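Local coordinates for protein dehydratase, IlvD/Edd family (Caulobacter crescentus, PDB 5OYN) that catalyses the dehydration of D-xylonate to 2-dehydro-3-deoxy-D-arabinonate, and that of D-gluconate with similar efficiency, using a [2Fe-2S] cluster and magnesium, at residues D400-K405 and P505-A510; L392-N397 and I531-G536; R454-I459 and S489-G494; A431-G436 and V458-G463. All coordinates share one frame; numbering follows the deposited sequence.

Contact 1: D400-K405 and P505-A510; sequences DFAIMK and PSILNA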
loop_
_atom_site.group_PDB
_atom_site.type_symbol
_atom_site.label_atom_id
_atom_site.label_comp_id
_atom_site.label_asym_id
_atom_site.label_seq_id
_atom_site.Cartn_x
_atom_site.Cartn_y
_atom_site.Cartn_z
ATOM N N ASP A 400 -31.583 35.336 -19.631
ATOM C CA ASP A 400 -31.652 34.898 -21.016
ATOM C C ASP A 400 -31.659 33.383 -21.149
ATOM O O ASP A 400 -32.116 32.869 -22.175
ATOM C CB ASP A 400 -30.487 35.493 -21.812
ATOM C CG ASP A 400 -30.408 37.013 -21.690
ATOM O OD1 ASP A 400 -31.476 37.674 -21.525
ATOM O OD2 ASP A 400 -29.267 37.535 -21.756
ATOM N N PHE A 401 -31.179 32.664 -20.134
ATOM C CA PHE A 401 -31.117 31.210 -20.167
ATOM C C PHE A 401 -31.239 30.675 -18.748
ATOM O O PHE A 401 -30.691 31.255 -17.805
ATOM C CB PHE A 401 -29.811 30.722 -20.817
ATOM C CG PHE A 401 -29.593 29.232 -20.718
ATOM C CD1 PHE A 401 -29.981 28.395 -21.754
ATOM C CD2 PHE A 401 -28.975 28.670 -19.600
ATOM C CE1 PHE A 401 -29.787 27.027 -21.680
ATOM C CE2 PHE A 401 -28.776 27.293 -19.513
ATOM C CZ PHE A 401 -29.185 26.469 -20.559
ATOM N N ALA A 402 -31.968 29.573 -18.612
ATOM C CA ALA A 402 -32.039 28.777 -17.396
ATOM C C ALA A 402 -32.670 27.460 -17.798
ATOM O O ALA A 402 -33.229 27.348 -18.887
ATOM C CB ALA A 402 -32.847 29.452 -16.287
ATOM N N ILE A 403 -32.550 26.452 -16.930
ATOM C CA ILE A 403 -33.146 25.150 -17.199
ATOM C C ILE A 403 -33.953 24.713 -15.988
ATOM O O ILE A 403 -33.662 25.098 -14.848
ATOM C CB ILE A 403 -32.091 24.086 -17.560
ATOM C CG1 ILE A 403 -31.006 24.020 -16.490
ATOM C CG2 ILE A 403 -31.487 24.372 -18.922
ATOM C CD1 ILE A 403 -30.076 22.851 -16.682
ATOM N N MET A 404 -34.979 23.906 -16.247
ATOM C CA MET A 404 -35.862 23.392 -15.213
ATOM C C MET A 404 -35.770 21.875 -15.186
ATOM O O MET A 404 -35.704 21.235 -16.240
ATOM C CB MET A 404 -37.301 23.827 -15.455
ATOM C CG MET A 404 -38.200 23.775 -14.229
ATOM S SD MET A 404 -39.911 23.514 -14.722
ATOM C CE MET A 404 -40.743 23.322 -13.151
ATOM N N LYS A 405 -35.749 21.294 -13.983
ATOM C CA LYS A 405 -35.629 19.840 -13.860
ATOM C C LYS A 405 -37.000 19.231 -14.113
ATOM O O LYS A 405 -37.816 19.070 -13.208
ATOM C CB LYS A 405 -35.071 19.433 -12.503
ATOM C CG LYS A 405 -34.283 18.106 -12.563
ATOM C CD LYS A 405 -33.410 17.824 -11.319
ATOM C CE LYS A 405 -33.066 16.331 -11.228
ATOM N NZ LYS A 405 -31.891 15.989 -10.348
ATOM N N PRO A 505 -38.219 20.463 -8.687
ATOM C CA PRO A 505 -38.286 20.891 -10.099
ATOM C C PRO A 505 -37.898 22.355 -10.266
ATOM O O PRO A 505 -38.699 23.195 -10.647
ATOM C CB PRO A 505 -39.756 20.629 -10.452
ATOM C CG PRO A 505 -40.485 20.836 -9.166
ATOM C CD PRO A 505 -39.549 20.415 -8.052
ATOM N N SER A 506 -36.647 22.668 -9.963
ATOM C CA SER A 506 -36.236 24.056 -9.875
ATOM C C SER A 506 -35.904 24.615 -11.249
ATOM O O SER A 506 -35.620 23.882 -12.198
ATOM C CB SER A 506 -35.016 24.208 -8.964
ATOM O OG SER A 506 -35.280 23.759 -7.648
ATOM N N ILE A 507 -35.927 25.943 -11.335
ATOM C CA ILE A 507 -35.397 26.678 -12.475
ATOM C C ILE A 507 -34.001 27.159 -12.095
ATOM O O ILE A 507 -33.836 27.949 -11.155
ATOM C CB ILE A 507 -36.320 27.843 -12.867
ATOM C CG1 ILE A 507 -37.597 27.296 -13.490
ATOM C CG2 ILE A 507 -35.633 28.765 -13.877
ATOM C CD1 ILE A 507 -38.844 27.916 -12.932
ATOM N N LEU A 508 -32.995 26.690 -12.830
ATOM C CA LEU A 508 -31.622 26.693 -12.347
ATOM C C LEU A 508 -30.686 27.318 -13.359
ATOM O O LEU A 508 -30.999 27.418 -14.547
ATOM C CB LEU A 508 -31.117 25.272 -12.070
ATOM C CG LEU A 508 -31.850 24.549 -10.964
ATOM C CD1 LEU A 508 -32.301 23.213 -11.478
ATOM C CD2 LEU A 508 -30.912 24.403 -9.800
ATOM N N ASN A 509 -29.499 27.678 -12.857
ATOM C CA ASN A 509 -28.364 28.116 -13.672
ATOM C C ASN A 509 -28.679 29.397 -14.437
ATOM O O ASN A 509 -28.190 29.599 -15.555
ATOM C CB ASN A 509 -27.910 27.015 -14.643
ATOM C CG ASN A 509 -27.638 25.686 -13.950
ATOM O OD1 ASN A 509 -27.463 25.624 -12.728
ATOM N ND2 ASN A 509 -27.597 24.612 -14.733
ATOM N N ALA A 510 -29.496 30.267 -13.839
ATOM C CA ALA A 510 -30.002 31.436 -14.548
ATOM C C ALA A 510 -28.853 32.356 -14.926
ATOM O O ALA A 510 -28.117 32.834 -14.058
ATOM C CB ALA A 510 -31.024 32.180 -13.690
#
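Ile403 and Leu508 face each other as an antiparallel hydrogen-bonded pair, the backbone N of each donating to the O of the other: Ile403 N to Leu508 O at 3.0 Å and Leu508 N to Ile403 O at 2.7 Å. A third backbone bond, from Lys405 N to Ser506 O (3.1 Å), extends the ladder past the non-hydrogen-bonded pair of Met404 and Ile507. The middle of the ladder is closely packed on both faces. Met404 has CG anti to its own nitrogen (chi1 -160°) and is extended beyond; its CG touches Ile507 CG1 at 3.6 Å as the two side chains cross, and CE runs on to Pro505 CB at 3.9 Å. A long, flexible thioether suits this task of spanning two neighbours; an alanine here would probably take away both contacts, opening a gap between Ile507 CG1 and Pro505 CB. Next along, the small Ala402 sets CB against Ile507 CG2 (3.7 Å). On the other face Ile403 CD1 lies by Asn509 ND2, whose hydrogen bond goes to Gln290. The packing thins toward Phe401, which is partly exposed, and the exposed Asp400; both face Ser511 in a classic beta bulge. Strand 401-404 is the middle strand of a three-stranded antiparallel sheet, between strands 392-393 and 507-511, with helix 289-299 against Phe401, Ile403 and Asn509.

Contact 2: L392-N397 and I531-G536; sequences LVLKGN and IDLNTG
Leu392 meets Leu533 methyl to methyl, CD2 to CD2 at 3.6 Å, the two branched side chains crossing obliquely. With CG opposite its backbone nitrogen (chi1 179°), Leu392 reaches the turn of the beta hairpin formed by strands 528-532 and 537-540, which rests on the end of strand 392-393. Val393 turns its side chain the other way, onto Arg310 of helix 306-312, and offers the turn little but its carbonyl. Leu394 comes next, and its two methyls reach the second segment: CD1 approaches Ile531 CG2 at 4.1 Å, almost at right angles, while CD2 lies 3.6 Å from Gly536 CA. Gly536 fits this place because its positive phi of 81° is easily reached without a side chain, and a beta carbon would sit close to Val393 O. At Lys395 the contact turns polar, with Lys395 N donating to Gly536 O at 2.8 Å; the rest of the lysine leads away to an exposed position. The turn presenting that carbonyl is organised by Asp532, whose OD1 accepts from Asn534 ND2 and, weakly, from the backbone N of Asn534 and of Thr535. The chemistry is therefore mainly that of leucine and isoleucine methyls, most of them buried, with one backbone hydrogen bond that is likely to help set where the turn rests.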
loop_
_atom_site.group_PDB
_atom_site.type_symbol
_atom_site.label_atom_id
_atom_site.label_comp_id
_atom_site.label_asym_id
_atom_site.label_seq_id
_atom_site.Cartn_x
_atom_site.Cartn_y
_atom_site.Cartn_z
ATOM N N LEU A 392 -35.725 21.832 -19.576
ATOM C CA LEU A 392 -36.589 22.799 -20.232
ATOM C C LEU A 392 -35.931 24.167 -20.099
ATOM O O LEU A 392 -36.016 24.797 -19.042
ATOM C CB LEU A 392 -37.982 22.781 -19.620
ATOM C CG LEU A 392 -38.894 23.816 -20.284
ATOM C CD1 LEU A 392 -38.917 23.604 -21.801
ATOM C CD2 LEU A 392 -40.290 23.776 -19.705
ATOM N N VAL A 393 -35.272 24.642 -21.157
ATOM C CA VAL A 393 -34.706 25.984 -21.078
ATOM C C VAL A 393 -35.826 27.013 -21.030
ATOM O O VAL A 393 -36.850 26.890 -21.720
ATOM C CB VAL A 393 -33.718 26.264 -22.222
ATOM C CG1 VAL A 393 -34.303 25.848 -23.511
ATOM C CG2 VAL A 393 -33.345 27.754 -22.250
ATOM N N LEU A 394 -35.650 28.005 -20.165
ATOM C CA LEU A 394 -36.632 29.045 -19.923
ATOM C C LEU A 394 -35.989 30.403 -20.162
ATOM O O LEU A 394 -34.817 30.625 -19.828
ATOM C CB LEU A 394 -37.190 28.962 -18.499
ATOM C CG LEU A 394 -38.137 27.799 -18.160
ATOM C CD1 LEU A 394 -39.005 28.145 -16.944
ATOM C CD2 LEU A 394 -39.022 27.400 -19.348
ATOM N N LYS A 395 -36.766 31.299 -20.758
ATOM C CA LYS A 395 -36.295 32.604 -21.179
ATOM C C LYS A 395 -37.242 33.662 -20.637
ATOM O O LYS A 395 -38.425 33.401 -20.393
ATOM C CB LYS A 395 -36.215 32.683 -22.714
ATOM C CG LYS A 395 -34.983 33.397 -23.247
ATOM C CD LYS A 395 -34.534 32.853 -24.616
ATOM C CE LYS A 395 -35.702 32.708 -25.601
ATOM N NZ LYS A 395 -36.275 34.011 -26.056
ATOM N N GLY A 396 -36.720 34.862 -20.448
ATOM C CA GLY A 396 -37.585 35.956 -20.073
ATOM C C GLY A 396 -36.818 37.241 -19.891
ATOM O O GLY A 396 -35.723 37.424 -20.433
ATOM N N ASN A 397 -37.438 38.136 -19.126
ATOM C CA ASN A 397 -36.807 39.373 -18.708
ATOM C C ASN A 397 -35.943 39.193 -17.469
ATOM O O ASN A 397 -35.230 40.129 -17.091
ATOM C CB ASN A 397 -37.878 40.438 -18.453
ATOM C CG ASN A 397 -38.749 40.113 -17.254
ATOM O OD1 ASN A 397 -38.932 38.949 -16.894
ATOM N ND2 ASN A 397 -39.295 41.146 -16.628
ATOM N N ILE A 531 -44.855 31.762 -15.362
ATOM C CA ILE A 531 -44.116 30.656 -15.960
ATOM C C ILE A 531 -44.999 30.025 -17.023
ATOM O O ILE A 531 -46.152 29.661 -16.749
ATOM C CB ILE A 531 -43.690 29.605 -14.907
ATOM C CG1 ILE A 531 -42.989 30.248 -13.701
ATOM C CG2 ILE A 531 -42.780 28.543 -15.524
ATOM C CD1 ILE A 531 -41.596 30.772 -13.988
ATOM N N ASP A 532 -44.457 29.883 -18.227
ATOM C CA ASP A 532 -45.144 29.212 -19.326
ATOM C C ASP A 532 -44.221 28.102 -19.803
ATOM O O ASP A 532 -43.234 28.370 -20.498
ATOM C CB ASP A 532 -45.492 30.187 -20.461
ATOM C CG ASP A 532 -46.430 29.571 -21.522
ATOM O OD1 ASP A 532 -46.489 28.320 -21.633
ATOM O OD2 ASP A 532 -47.128 30.345 -22.227
ATOM N N LEU A 533 -44.548 26.859 -19.436
ATOM C CA LEU A 533 -43.730 25.723 -19.850
ATOM C C LEU A 533 -44.046 25.275 -21.268
ATOM O O LEU A 533 -43.220 24.581 -21.879
ATOM C CB LEU A 533 -43.899 24.540 -18.881
ATOM C CG LEU A 533 -43.646 24.815 -17.389
ATOM C CD1 LEU A 533 -43.891 23.586 -16.553
ATOM C CD2 LEU A 533 -42.242 25.374 -17.143
ATOM N N ASN A 534 -45.222 25.650 -21.798
ATOM C CA ASN A 534 -45.532 25.325 -23.185
ATOM C C ASN A 534 -44.658 26.119 -24.134
ATOM O O ASN A 534 -44.310 25.627 -25.214
ATOM C CB ASN A 534 -46.998 25.598 -23.492
ATOM C CG ASN A 534 -47.939 24.924 -22.522
ATOM O OD1 ASN A 534 -48.215 23.726 -22.639
ATOM N ND2 ASN A 534 -48.464 25.696 -21.569
ATOM N N THR A 535 -44.282 27.338 -23.743
ATOM C CA THR A 535 -43.589 28.259 -24.632
ATOM C C THR A 535 -42.159 28.534 -24.207
ATOM O O THR A 535 -41.414 29.161 -24.971
ATOM C CB THR A 535 -44.361 29.599 -24.752
ATOM O OG1 THR A 535 -44.211 30.388 -23.560
ATOM C CG2 THR A 535 -45.848 29.349 -25.021
ATOM N N GLY A 536 -41.756 28.082 -23.023
ATOM C CA GLY A 536 -40.384 28.247 -22.590
ATOM C C GLY A 536 -40.070 29.610 -22.023
ATOM O O GLY A 536 -38.919 30.066 -22.124
#

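Contact 3: R454-I459 and S489-G494; sequences RCILVI and SLPTLG
In the beta-alpha-beta unit made of strand 455-460, helix 480-484 and strand 492-494, Leu457 and Leu493 join the two parallel strands. Leu457 N donates to Pro491 O (3.0 Å), Leu457 O accepts from Leu493 N (3.0 Å), and Ile459 N donates to Leu493 O at 3.1 Å, the staggered bonding of parallel strands. With no N-H, Pro491 cannot donate to Cys455 O, whose nearest partner in the segment is Pro491 CG; the ladder begins with the proline carbonyl. The proline ring lies against Ile456, whose CG1 sits 4.0 Å from Pro491 CB and whose CD1 extends to Leu493 CB at 4.2 Å, CG1 being anti to the backbone nitrogen (chi1 170°). Replacing Ile456 by a serine would probably open a gap beside the proline ring and strip Leu493 CB of an apolar neighbour. Val458 and Leu493 run side by side, Val458 CG1 touching Leu493 CD2 at 3.7 Å. On the opposite face Leu457 CD1 meets Leu490 CD1. Further along, Ile459 CG2 rests on Gly494 CA at 3.8 Å; a beta carbon there would probably run into that methyl, which suits glycine to the place. Two parallel neighbouring strands linked through a helix are what defines a beta-alpha-beta crossover.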
loop_
_atom_site.group_PDB
_atom_site.type_symbol
_atom_site.label_atom_id
_atom_site.label_comp_id
_atom_site.label_asym_id
_atom_site.label_seq_id
_atom_site.Cartn_x
_atom_site.Cartn_y
_atom_site.Cartn_z
ATOM N N ARG A 454 -49.077 29.859 -3.378
ATOM C CA ARG A 454 -48.916 30.506 -4.676
ATOM C C ARG A 454 -47.686 31.409 -4.732
ATOM O O ARG A 454 -47.626 32.322 -5.563
ATOM C CB ARG A 454 -50.178 31.288 -5.050
ATOM C CG ARG A 454 -51.491 30.613 -4.641
ATOM C CD ARG A 454 -51.774 29.339 -5.426
ATOM N NE ARG A 454 -51.375 29.441 -6.830
ATOM C CZ ARG A 454 -51.581 28.483 -7.735
ATOM N NH1 ARG A 454 -52.195 27.353 -7.384
ATOM N NH2 ARG A 454 -51.174 28.651 -8.991
ATOM N N CYS A 455 -46.692 31.159 -3.883
ATOM C CA CYS A 455 -45.422 31.870 -3.941
ATOM C C CYS A 455 -44.395 31.063 -4.730
ATOM O O CYS A 455 -44.587 29.883 -5.028
ATOM C CB CYS A 455 -44.908 32.171 -2.529
ATOM S SG CYS A 455 -46.193 32.846 -1.432
ATOM N N ILE A 456 -43.300 31.729 -5.092
ATOM C CA ILE A 456 -42.160 31.087 -5.738
ATOM C C ILE A 456 -40.889 31.575 -5.046
ATOM O O ILE A 456 -40.627 32.783 -4.993
ATOM C CB ILE A 456 -42.116 31.359 -7.257
ATOM C CG1 ILE A 456 -40.791 30.881 -7.850
ATOM C CG2 ILE A 456 -42.354 32.841 -7.571
ATOM C CD1 ILE A 456 -40.815 30.756 -9.345
ATOM N N LEU A 457 -40.108 30.641 -4.504
ATOM C CA LEU A 457 -38.923 31.006 -3.741
ATOM C C LEU A 457 -37.751 31.270 -4.678
ATOM O O LEU A 457 -37.440 30.459 -5.558
ATOM C CB LEU A 457 -38.588 29.917 -2.728
ATOM C CG LEU A 457 -39.804 29.511 -1.877
ATOM C CD1 LEU A 457 -39.538 28.215 -1.122
ATOM C CD2 LEU A 457 -40.225 30.627 -0.917
ATOM N N VAL A 458 -37.126 32.423 -4.503
ATOM C CA VAL A 458 -36.111 32.914 -5.418
ATOM C C VAL A 458 -34.863 33.209 -4.608
ATOM O O VAL A 458 -34.944 33.788 -3.517
ATOM C CB VAL A 458 -36.584 34.177 -6.182
ATOM C CG1 VAL A 458 -35.456 34.767 -7.020
ATOM C CG2 VAL A 458 -37.767 33.855 -7.071
ATOM N N ILE A 459 -33.711 32.801 -5.134
ATOM C CA ILE A 459 -32.429 33.034 -4.490
ATOM C C ILE A 459 -31.490 33.628 -5.527
ATOM O O ILE A 459 -31.503 33.214 -6.691
ATOM C CB ILE A 459 -31.859 31.731 -3.880
ATOM C CG1 ILE A 459 -30.532 31.997 -3.165
ATOM C CG2 ILE A 459 -31.709 30.651 -4.943
ATOM C CD1 ILE A 459 -30.253 31.027 -2.041
ATOM N N SER A 489 -43.487 20.990 -1.690
ATOM C CA SER A 489 -42.597 21.825 -2.478
ATOM C C SER A 489 -43.363 23.018 -3.034
ATOM O O SER A 489 -44.546 22.907 -3.372
ATOM C CB SER A 489 -41.959 21.029 -3.621
ATOM O OG SER A 489 -42.919 20.222 -4.277
ATOM N N LEU A 490 -42.683 24.157 -3.098
ATOM C CA LEU A 490 -43.107 25.303 -3.872
ATOM C C LEU A 490 -42.167 25.503 -5.048
ATOM O O LEU A 490 -41.058 24.957 -5.068
ATOM C CB LEU A 490 -43.155 26.576 -3.014
ATOM C CG LEU A 490 -43.985 26.441 -1.737
ATOM C CD1 LEU A 490 -43.591 27.517 -0.736
ATOM C CD2 LEU A 490 -45.501 26.447 -2.022
ATOM N N PRO A 491 -42.598 26.235 -6.076
ATOM C CA PRO A 491 -41.707 26.489 -7.208
ATOM C C PRO A 491 -40.466 27.240 -6.756
ATOM O O PRO A 491 -40.489 28.004 -5.787
ATOM C CB PRO A 491 -42.564 27.323 -8.169
ATOM C CG PRO A 491 -43.813 27.653 -7.425
ATOM C CD PRO A 491 -43.986 26.609 -6.383
ATOM N N THR A 492 -39.365 26.984 -7.456
ATOM C CA THR A 492 -38.053 27.437 -7.023
ATOM C C THR A 492 -37.309 27.973 -8.228
ATOM O O THR A 492 -37.452 27.455 -9.343
ATOM C CB THR A 492 -37.246 26.304 -6.356
ATOM O OG1 THR A 492 -37.506 25.060 -7.027
ATOM C CG2 THR A 492 -37.617 26.164 -4.882
ATOM N N LEU A 493 -36.528 29.030 -8.000
ATOM C CA LEU A 493 -35.772 29.655 -9.073
ATOM C C LEU A 493 -34.593 30.404 -8.470
ATOM O O LEU A 493 -34.719 30.994 -7.394
ATOM C CB LEU A 493 -36.664 30.603 -9.884
ATOM C CG LEU A 493 -35.970 31.583 -10.831
ATOM C CD1 LEU A 493 -36.773 31.675 -12.092
ATOM C CD2 LEU A 493 -35.853 32.955 -10.191
ATOM N N GLY A 494 -33.456 30.375 -9.164
ATOM C CA GLY A 494 -32.281 31.094 -8.696
ATOM C C GLY A 494 -31.180 31.081 -9.735
ATOM O O GLY A 494 -31.245 30.352 -10.731
#

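Contact 4: A431-G436 and V458-G463; sequences AIVFDG and VIRGAG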
loop_
_atom_site.group_PDB
_atom_site.type_symbol
_atom_site.label_atom_id
_atom_site.label_comp_id
_atom_site.label_asym_id
_atom_site.label_seq_id
_atom_site.Cartn_x
_atom_site.Cartn_y
_atom_site.Cartn_z
ATOM N N ALA A 431 -43.149 36.276 -5.936
ATOM C CA ALA A 431 -41.742 36.047 -5.646
ATOM C C ALA A 431 -41.427 36.303 -4.172
ATOM O O ALA A 431 -41.848 37.309 -3.599
ATOM C CB ALA A 431 -40.875 36.934 -6.536
ATOM N N ILE A 432 -40.687 35.380 -3.560
ATOM C CA ILE A 432 -40.073 35.565 -2.244
ATOM C C ILE A 432 -38.569 35.478 -2.469
ATOM O O ILE A 432 -38.027 34.380 -2.654
ATOM C CB ILE A 432 -40.540 34.524 -1.225
ATOM C CG1 ILE A 432 -42.055 34.305 -1.343
ATOM C CG2 ILE A 432 -40.123 34.935 0.182
ATOM C CD1 ILE A 432 -42.894 35.384 -0.687
ATOM N N VAL A 433 -37.891 36.626 -2.459
ATOM C CA VAL A 433 -36.501 36.732 -2.893
ATOM C C VAL A 433 -35.571 36.695 -1.688
ATOM O O VAL A 433 -35.831 37.336 -0.659
ATOM C CB VAL A 433 -36.285 38.015 -3.713
ATOM C CG1 VAL A 433 -34.838 38.117 -4.202
ATOM C CG2 VAL A 433 -37.251 38.041 -4.875
ATOM N N PHE A 434 -34.474 35.944 -1.820
ATOM C CA PHE A 434 -33.455 35.830 -0.787
ATOM C C PHE A 434 -32.090 36.108 -1.389
ATOM O O PHE A 434 -31.813 35.723 -2.530
ATOM C CB PHE A 434 -33.458 34.454 -0.157
ATOM C CG PHE A 434 -34.774 34.057 0.403
ATOM C CD1 PHE A 434 -35.190 34.545 1.636
ATOM C CD2 PHE A 434 -35.600 33.193 -0.291
ATOM C CE1 PHE A 434 -36.419 34.179 2.170
ATOM C CE2 PHE A 434 -36.826 32.818 0.237
ATOM C CZ PHE A 434 -37.237 33.312 1.472
ATOM N N ASP A 435 -31.235 36.771 -0.619
ATOM C CA ASP A 435 -29.906 37.124 -1.105
ATOM C C ASP A 435 -28.902 36.154 -0.490
ATOM O O ASP A 435 -28.237 36.436 0.510
ATOM C CB ASP A 435 -29.586 38.582 -0.793
ATOM C CG ASP A 435 -30.096 39.530 -1.874
ATOM O OD1 ASP A 435 -29.401 39.692 -2.907
ATOM O OD2 ASP A 435 -31.204 40.093 -1.691
ATOM N N GLY A 436 -28.801 34.984 -1.113
ATOM C CA GLY A 436 -27.899 33.944 -0.662
ATOM C C GLY A 436 -28.591 32.926 0.222
ATOM O O GLY A 436 -29.779 33.022 0.549
ATOM N N VAL A 458 -37.126 32.423 -4.503
ATOM C CA VAL A 458 -36.111 32.914 -5.418
ATOM C C VAL A 458 -34.863 33.209 -4.608
ATOM O O VAL A 458 -34.944 33.788 -3.517
ATOM C CB VAL A 458 -36.584 34.177 -6.182
ATOM C CG1 VAL A 458 -35.456 34.767 -7.020
ATOM C CG2 VAL A 458 -37.767 33.855 -7.071
ATOM N N ILE A 459 -33.711 32.801 -5.134
ATOM C CA ILE A 459 -32.429 33.034 -4.490
ATOM C C ILE A 459 -31.490 33.628 -5.527
ATOM O O ILE A 459 -31.503 33.214 -6.691
ATOM C CB ILE A 459 -31.859 31.731 -3.880
ATOM C CG1 ILE A 459 -30.532 31.997 -3.165
ATOM C CG2 ILE A 459 -31.709 30.651 -4.943
ATOM C CD1 ILE A 459 -30.253 31.027 -2.041
ATOM N N ARG A 460 -30.696 34.615 -5.113
ATOM C CA ARG A 460 -29.795 35.311 -6.022
ATOM C C ARG A 460 -28.456 35.549 -5.338
ATOM O O ARG A 460 -28.348 35.527 -4.108
ATOM C CB ARG A 460 -30.380 36.652 -6.502
ATOM C CG ARG A 460 -30.686 37.634 -5.375
ATOM C CD ARG A 460 -30.473 39.093 -5.784
ATOM N NE ARG A 460 -31.125 39.986 -4.826
ATOM C CZ ARG A 460 -32.270 40.629 -5.051
ATOM N NH1 ARG A 460 -32.889 40.495 -6.214
ATOM N NH2 ARG A 460 -32.794 41.406 -4.110
ATOM N N GLY A 461 -27.438 35.800 -6.159
ATOM C CA GLY A 461 -26.079 35.937 -5.688
ATOM C C GLY A 461 -25.316 34.638 -5.571
ATOM O O GLY A 461 -24.224 34.625 -4.980
ATOM N N ALA A 462 -25.855 33.545 -6.117
ATOM C CA ALA A 462 -25.256 32.221 -6.006
ATOM C C ALA A 462 -24.667 31.740 -7.329
ATOM O O ALA A 462 -24.515 30.530 -7.543
ATOM C CB ALA A 462 -26.283 31.217 -5.477
ATOM N N GLY A 463 -24.315 32.659 -8.214
ATOM C CA GLY A 463 -23.742 32.280 -9.476
ATOM C C GLY A 463 -22.236 32.264 -9.413
ATOM O O GLY A 463 -21.630 32.502 -8.359
#
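The guanidinium of Arg460 has Val433 CG1 over one face, 3.6 Å above the plane and displaced from the centre of the group, and Asp435 OD1 at its edge. Asp435 is gripped side-on in a salt bridge: Arg460 NE bonds Asp435 OD1 at 2.6 Å and Arg460 NH2 bonds Asp435 OD2 at 3.2 Å, although the two planes are 47° apart. Arg460 starts with CG between its backbone nitrogen and carbonyl carbon (chi1 60°) and bends at chi2, which carries the head group back across to the neighbouring strand. Arg460 NH1 bonds Leu520 O and Leu523 O, which is likely to hold the buried cation against turning; its charge is probably balanced largely by Asp435. The other flat group, the Phe434 ring, packs edge-to-face with Tyr440. Between these two faces run the parallel-strand bonds: Val458 N to Ile432 O (2.8 Å), Phe434 N to Val458 O (2.8 Å) and Arg460 N to Phe434 O (3.0 Å). Val433 CG2 lies alongside Val458 CB at 4.1 Å. Ile459 CD1 packs on Gly436, whose backbone angles leave no room for a beta carbon beside the carbonyl before it. Strand 426-435, helix 436-443, which covers Phe434, and strand 455-460 form a beta-alpha-beta unit, with 426-435 between 455-460 and 528-532 in the mixed sheet.

In the fold
From the N terminus the chain lays down 392-397 and 400-405, adjacent strands of the antiparallel sheet whose partners come much later. Segment 431-436 then pairs with 458-463, so contact 4 closes the shortest loop. Contact 3 begins on that same returning strand, sharing Val458 and Ile459, and closes at 489-494; together they set three parallel strands of the mixed sheet side by side. Contact 1 closes at 505-510, its loop enclosing both, and contact 2 at 531-536 encloses all three. The two sheets are stitched together where Ile507 N meets Thr492 O, and contact 2 joins the antiparallel sheet to the 528-532 and 537-540 hairpin at the other end of the mixed one.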